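Local coordinates for toxin RelG (Mycobacterium tuberculosis, PDB 3G5O), which acts as the toxic ribonuclease of a type II toxin-antitoxin pair, cleaving RNA preferentially at the 3'-end of purine ribonucleotides until its cognate antitoxin neutralises it, at residues Thr25-Leu30 and Ile90-Asp94; Thr19-Thr23 and Ala45-Ser50. All coordinates share one frame; numbering follows the deposited sequence.

Contact 1 of 2, residues Thr25-Leu30 and Ile90-Asp94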
loop_
_atom_site.group_PDB
_atom_site.type_symbol
_atom_site.label_atom_id
_atom_site.label_comp_id
_atom_site.label_asym_id
_atom_site.label_seq_id
_atom_site.Cartn_x
_atom_site.Cartn_y
_atom_site.Cartn_z
ATOM N N THR C 25 19.221 -10.526 7.257
ATOM C CA THR C 25 18.541 -9.199 7.334
ATOM C C THR C 25 17.756 -9.107 8.622
ATOM O O THR C 25 17.787 -8.070 9.304
ATOM C CB THR C 25 17.467 -8.873 6.237
ATOM O OG1 THR C 25 16.673 -10.023 5.964
ATOM C CG2 THR C 25 18.061 -8.285 4.956
ATOM N N ALA C 26 17.037 -10.167 8.963
ATOM C CA ALA C 26 16.214 -10.192 10.177
ATOM C C ALA C 26 17.092 -10.199 11.430
ATOM O O ALA C 26 16.767 -9.580 12.431
ATOM C CB ALA C 26 15.320 -11.409 10.169
ATOM N N ARG C 27 18.185 -10.931 11.374
ATOM C CA ARG C 27 19.141 -10.955 12.479
ATOM C C ARG C 27 19.682 -9.562 12.778
ATOM O O ARG C 27 19.754 -9.155 13.940
ATOM C CB ARG C 27 20.280 -11.971 12.183
ATOM C CG ARG C 27 21.123 -12.268 13.405
ATOM C CD ARG C 27 22.522 -12.811 13.053
ATOM N NE ARG C 27 23.464 -12.238 14.026
ATOM C CZ ARG C 27 24.026 -11.038 13.919
ATOM N NH1 ARG C 27 23.812 -10.258 12.853
ATOM N NH2 ARG C 27 24.817 -10.608 14.892
ATOM N N ARG C 28 20.041 -8.807 11.745
ATOM C CA ARG C 28 20.469 -7.419 11.934
ATOM C C ARG C 28 19.404 -6.574 12.610
ATOM O O ARG C 28 19.726 -5.743 13.479
ATOM C CB ARG C 28 20.878 -6.763 10.614
ATOM C CG ARG C 28 22.277 -7.245 10.154
ATOM C CD ARG C 28 22.903 -6.297 9.099
ATOM N NE ARG C 28 21.995 -5.890 8.030
ATOM C CZ ARG C 28 21.776 -6.594 6.919
ATOM N NH1 ARG C 28 22.382 -7.758 6.725
ATOM N NH2 ARG C 28 20.935 -6.142 6.003
ATOM N N ASP C 29 18.146 -6.788 12.222
ATOM C CA ASP C 29 17.004 -6.140 12.889
ATOM C C ASP C 29 16.911 -6.489 14.381
ATOM O O ASP C 29 16.651 -5.617 15.219
ATOM C CB ASP C 29 15.695 -6.555 12.205
ATOM C CG ASP C 29 15.465 -5.858 10.895
ATOM O OD1 ASP C 29 16.106 -4.812 10.564
ATOM O OD2 ASP C 29 14.602 -6.370 10.181
ATOM N N LEU C 30 17.103 -7.766 14.721
ATOM C CA LEU C 30 17.087 -8.191 16.142
ATOM C C LEU C 30 18.074 -7.382 16.965
ATOM O O LEU C 30 17.763 -6.942 18.077
ATOM C CB LEU C 30 17.446 -9.682 16.313
ATOM C CG LEU C 30 16.371 -10.693 16.030
ATOM C CD1 LEU C 30 16.954 -12.100 16.306
ATOM C CD2 LEU C 30 15.075 -10.493 16.878
ATOM N N ILE C 90 11.914 -15.627 8.568
ATOM C CA ILE C 90 11.707 -14.239 8.955
ATOM C C ILE C 90 12.644 -13.370 8.134
ATOM O O ILE C 90 13.854 -13.567 8.181
ATOM C CB ILE C 90 12.082 -14.014 10.446
ATOM C CG1 ILE C 90 11.474 -15.112 11.326
ATOM C CG2 ILE C 90 11.681 -12.592 10.918
ATOM C CD1 ILE C 90 9.969 -15.128 11.275
ATOM N N LEU C 91 12.083 -12.395 7.436
ATOM C CA LEU C 91 12.801 -11.467 6.574
ATOM C C LEU C 91 13.159 -10.200 7.328
ATOM O O LEU C 91 14.255 -9.677 7.137
ATOM C CB LEU C 91 11.901 -11.066 5.376
ATOM C CG LEU C 91 11.267 -12.248 4.643
ATOM C CD1 LEU C 91 10.468 -11.676 3.505
ATOM C CD2 LEU C 91 12.300 -13.360 4.121
ATOM N N ARG C 92 12.249 -9.728 8.177
ATOM C CA ARG C 92 12.419 -8.466 8.896
ATOM C C ARG C 92 11.725 -8.503 10.250
ATOM O O ARG C 92 10.692 -9.195 10.444
ATOM C CB ARG C 92 11.821 -7.274 8.108
ATOM C CG ARG C 92 12.417 -6.991 6.684
ATOM C CD ARG C 92 13.865 -6.448 6.760
ATOM N NE ARG C 92 14.009 -5.307 7.679
ATOM C CZ ARG C 92 13.822 -4.027 7.312
ATOM N NH1 ARG C 92 13.482 -3.715 6.066
ATOM N NH2 ARG C 92 13.973 -3.052 8.196
ATOM N N VAL C 93 12.255 -7.701 11.169
ATOM C CA VAL C 93 11.604 -7.464 12.474
ATOM C C VAL C 93 11.588 -5.950 12.682
ATOM O O VAL C 93 12.605 -5.245 12.438
ATOM C CB VAL C 93 12.376 -8.144 13.641
ATOM C CG1 VAL C 93 11.639 -7.898 14.981
ATOM C CG2 VAL C 93 12.486 -9.638 13.387
ATOM N N ASP C 94 10.452 -5.428 13.108
ATOM C CA ASP C 94 10.375 -3.987 13.342
ATOM C C ASP C 94 9.631 -3.718 14.663
ATOM O O ASP C 94 8.648 -4.433 14.999
ATOM C CB ASP C 94 9.662 -3.298 12.195
ATOM C CG ASP C 94 9.988 -1.775 12.120
ATOM O OD1 ASP C 94 11.187 -1.387 12.027
ATOM O OD2 ASP C 94 9.050 -0.990 12.141
HETATM O O HOH W 1 13.886 -4.300 14.861
#
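Asp29 reaches from helix 25-30 to Arg92 and Val93 of strand 90-94, and one of its oxygens carries most of the polar load. Its CB lies 4.0 Å from Val93 CB, with the Val93 carbonyl oxygen nearer still, against CG. CG stands anti to the carbonyl carbon of Asp29 (chi1 -76°), a setting that presents OD2 to two donors. Arg92 NE comes in on the syn lone pair of Asp29 OD2 at 2.8 Å with an N-H...O angle of 162°, making a salt bridge that lies almost exactly in the guanidinium plane. The Val93 backbone N reaches Asp29 OD2 at 2.9 Å from the anti side, out of the carboxylate plane. The pair is joined through NE alone, with Arg92 NH2 3.6 Å from Asp29 OD1, and the carboxylate and guanidinium planes are twisted against each other; bends at chi2 and chi3 fold the Arg92 chain back to allow this. OD1 has its own salt bridge to Lys32. With two bonds on OD2 and with Arg92 and Lys32 as cationic partners, the ionised carboxylate is probably favoured.

One turn earlier, in the conformer given, Thr25 OG1 donates to Leu91 O at 2.7 Å, in the carbonyl plane; the strongest polar partner of that hydroxyl is Thr23 OG1. Ala26 CB packs 3.9 Å from Ile90 CG2, and a water links Asp29 O with Val93 O. Leu91 and Arg92 form a classic beta bulge opposite Leu78. The short axes run nearly parallel, 19° apart and 6.3 Å at closest approach. Helix 24-30 thus lies along strand 87-95, which pairs with strands 19-23 and 75-82, while Leu30 and Val93 both meet Val41 of helix 35-51.

Contact 2 of 2, residues Thr19-Thr23 and Ala45-Ser50; sequences TVRFT and AFGDLS
The hydrophobic layer between the sheet of this RelE-family toxin and helix 35-51 includes this contact, in which Val20 and Phe22 of strand 19-23 meet residues 45-50. The short axes cross at 124° and approach to 8.5 Å. Val20 points its side chain at the helix: with CG1 anti to its backbone N (chi1 170°), CG2 is directed to Ala45 O, 3.3 Å away, and to Ser50, whose CB is 3.9 Å from it. CG1 lies near Phe46 CE1 and Ala45, and more loosely Leu49 CD2. Phe46 leans over from the helix so that CE1 lies 3.8 Å from Val20 CB, while Val20 O sits at the edge of the ring, near its plane. The Phe22 and Phe46 rings meet obliquely, centroids 5.8 Å apart and planes at 53°, with Phe46 CZ at the edge of Phe22. Phe22 CZ also touches Ala45 CB at 3.7 Å.

The helix widens into a pi-type turn at 45-49, where Ser50 N makes a weak bond to Ala45 O; Ser50 OG binds Tyr18 O. No hydrogen bond joins the two segments, which implies that side-chain shape and apolar burial hold strand and helix together here.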
loop_
_atom_site.group_PDB
_atom_site.type_symbol
_atom_site.label_atom_id
_atom_site.label_comp_id
_atom_site.label_asym_id
_atom_site.label_seq_id
_atom_site.Cartn_x
_atom_site.Cartn_y
_atom_site.Cartn_z
ATOM N N THR C 19 9.440 -25.160 11.263
ATOM C CA THR C 19 10.786 -24.762 11.645
ATOM C C THR C 19 10.999 -23.283 11.277
ATOM O O THR C 19 10.812 -22.913 10.140
ATOM C CB THR C 19 11.835 -25.580 10.848
ATOM O OG1 THR C 19 11.585 -26.962 11.068
ATOM C CG2 THR C 19 13.284 -25.246 11.269
ATOM N N VAL C 20 11.423 -22.470 12.232
ATOM C CA VAL C 20 11.513 -21.011 12.016
ATOM C C VAL C 20 12.980 -20.683 11.867
ATOM O O VAL C 20 13.822 -21.201 12.622
ATOM C CB VAL C 20 10.886 -20.195 13.186
ATOM C CG1 VAL C 20 11.228 -18.652 13.033
ATOM C CG2 VAL C 20 9.388 -20.387 13.222
ATOM N N ARG C 21 13.298 -19.862 10.864
ATOM C CA ARG C 21 14.678 -19.474 10.581
ATOM C C ARG C 21 14.679 -17.958 10.404
ATOM O O ARG C 21 13.680 -17.388 9.928
ATOM C CB ARG C 21 15.156 -20.095 9.255
ATOM C CG ARG C 21 15.025 -21.607 9.099
ATOM C CD ARG C 21 16.177 -22.364 9.696
ATOM N NE ARG C 21 17.497 -22.062 9.129
ATOM C CZ ARG C 21 18.630 -22.627 9.577
ATOM N NH1 ARG C 21 18.569 -23.533 10.547
ATOM N NH2 ARG C 21 19.817 -22.301 9.070
ATOM N N PHE C 22 15.793 -17.314 10.731
ATOM C CA PHE C 22 15.930 -15.864 10.554
ATOM C C PHE C 22 16.971 -15.720 9.455
ATOM O O PHE C 22 18.018 -16.402 9.491
ATOM C CB PHE C 22 16.498 -15.178 11.827
ATOM C CG PHE C 22 15.470 -14.912 12.917
ATOM C CD1 PHE C 22 15.063 -13.608 13.189
ATOM C CD2 PHE C 22 14.977 -15.946 13.700
ATOM C CE1 PHE C 22 14.122 -13.337 14.190
ATOM C CE2 PHE C 22 14.041 -15.700 14.705
ATOM C CZ PHE C 22 13.637 -14.372 14.959
ATOM N N THR C 23 16.691 -14.833 8.508
ATOM C CA THR C 23 17.689 -14.408 7.513
ATOM C C THR C 23 18.698 -13.500 8.225
ATOM O O THR C 23 18.458 -13.031 9.354
ATOM C CB THR C 23 17.054 -13.601 6.357
ATOM O OG1 THR C 23 16.338 -12.474 6.889
ATOM C CG2 THR C 23 16.088 -14.470 5.528
ATOM N N ALA C 45 8.738 -15.913 17.893
ATOM C CA ALA C 45 9.152 -16.550 16.628
ATOM C C ALA C 45 9.206 -18.059 16.821
ATOM O O ALA C 45 8.707 -18.809 15.982
ATOM C CB ALA C 45 10.513 -16.033 16.171
ATOM N N PHE C 46 9.765 -18.507 17.937
ATOM C CA PHE C 46 9.943 -19.952 18.129
ATOM C C PHE C 46 8.795 -20.662 18.842
ATOM O O PHE C 46 8.861 -21.874 19.073
ATOM C CB PHE C 46 11.313 -20.232 18.784
ATOM C CG PHE C 46 12.474 -19.822 17.891
ATOM C CD1 PHE C 46 12.608 -20.369 16.620
ATOM C CD2 PHE C 46 13.381 -18.843 18.286
ATOM C CE1 PHE C 46 13.661 -19.983 15.786
ATOM C CE2 PHE C 46 14.452 -18.460 17.471
ATOM C CZ PHE C 46 14.584 -19.014 16.213
ATOM N N GLY C 47 7.760 -19.897 19.188
ATOM C CA GLY C 47 6.601 -20.411 19.916
ATOM C C GLY C 47 5.344 -20.250 19.085
ATOM O O GLY C 47 5.111 -21.038 18.175
ATOM N N ASP C 48 4.540 -19.227 19.380
ATOM C CA ASP C 48 3.307 -18.983 18.641
ATOM C C ASP C 48 3.443 -18.920 17.123
ATOM O O ASP C 48 2.562 -19.412 16.424
ATOM C CB ASP C 48 2.557 -17.740 19.157
ATOM C CG ASP C 48 2.005 -17.938 20.577
ATOM O OD1 ASP C 48 2.044 -19.095 21.096
ATOM O OD2 ASP C 48 1.557 -16.940 21.186
ATOM N N LEU C 49 4.490 -18.271 16.610
ATOM C CA LEU C 49 4.632 -18.160 15.155
ATOM C C LEU C 49 4.924 -19.511 14.488
ATOM O O LEU C 49 4.359 -19.851 13.406
ATOM C CB LEU C 49 5.699 -17.139 14.774
ATOM C CG LEU C 49 6.052 -17.115 13.303
ATOM C CD1 LEU C 49 4.902 -16.521 12.475
ATOM C CD2 LEU C 49 7.369 -16.352 13.093
ATOM N N SER C 50 5.818 -20.254 15.122
ATOM C CA SER C 50 6.108 -21.632 14.744
ATOM C C SER C 50 4.858 -22.509 14.716
ATOM O O SER C 50 4.642 -23.253 13.752
ATOM C CB SER C 50 7.085 -22.227 15.752
ATOM O OG SER C 50 7.334 -23.551 15.404
#

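In the fold
Both contacts are buried and reach the same sheet, where strands 19-23 and 87-95 run parallel as neighbours. They meet at Ile90, whose backbone N and O probably bond Arg21 O and Thr23 OG1 and whose side chain packs on Leu49. Both border the antitoxin chain, but their chemistry differs. Contact 1, centred about 9 Å from the chain centre, combines apolar packing with hydrogen bonds and a salt bridge, and its Arg92 bonds Ser70 of the Rv2865 chain. Contact 2, centred about 6 Å from that point, relies on apolar and aromatic side chains, and its Phe22 and Thr23 pair with an antiparallel strand of the Rv2865 chain. This reach is consistent with the antitoxin's neutralising role.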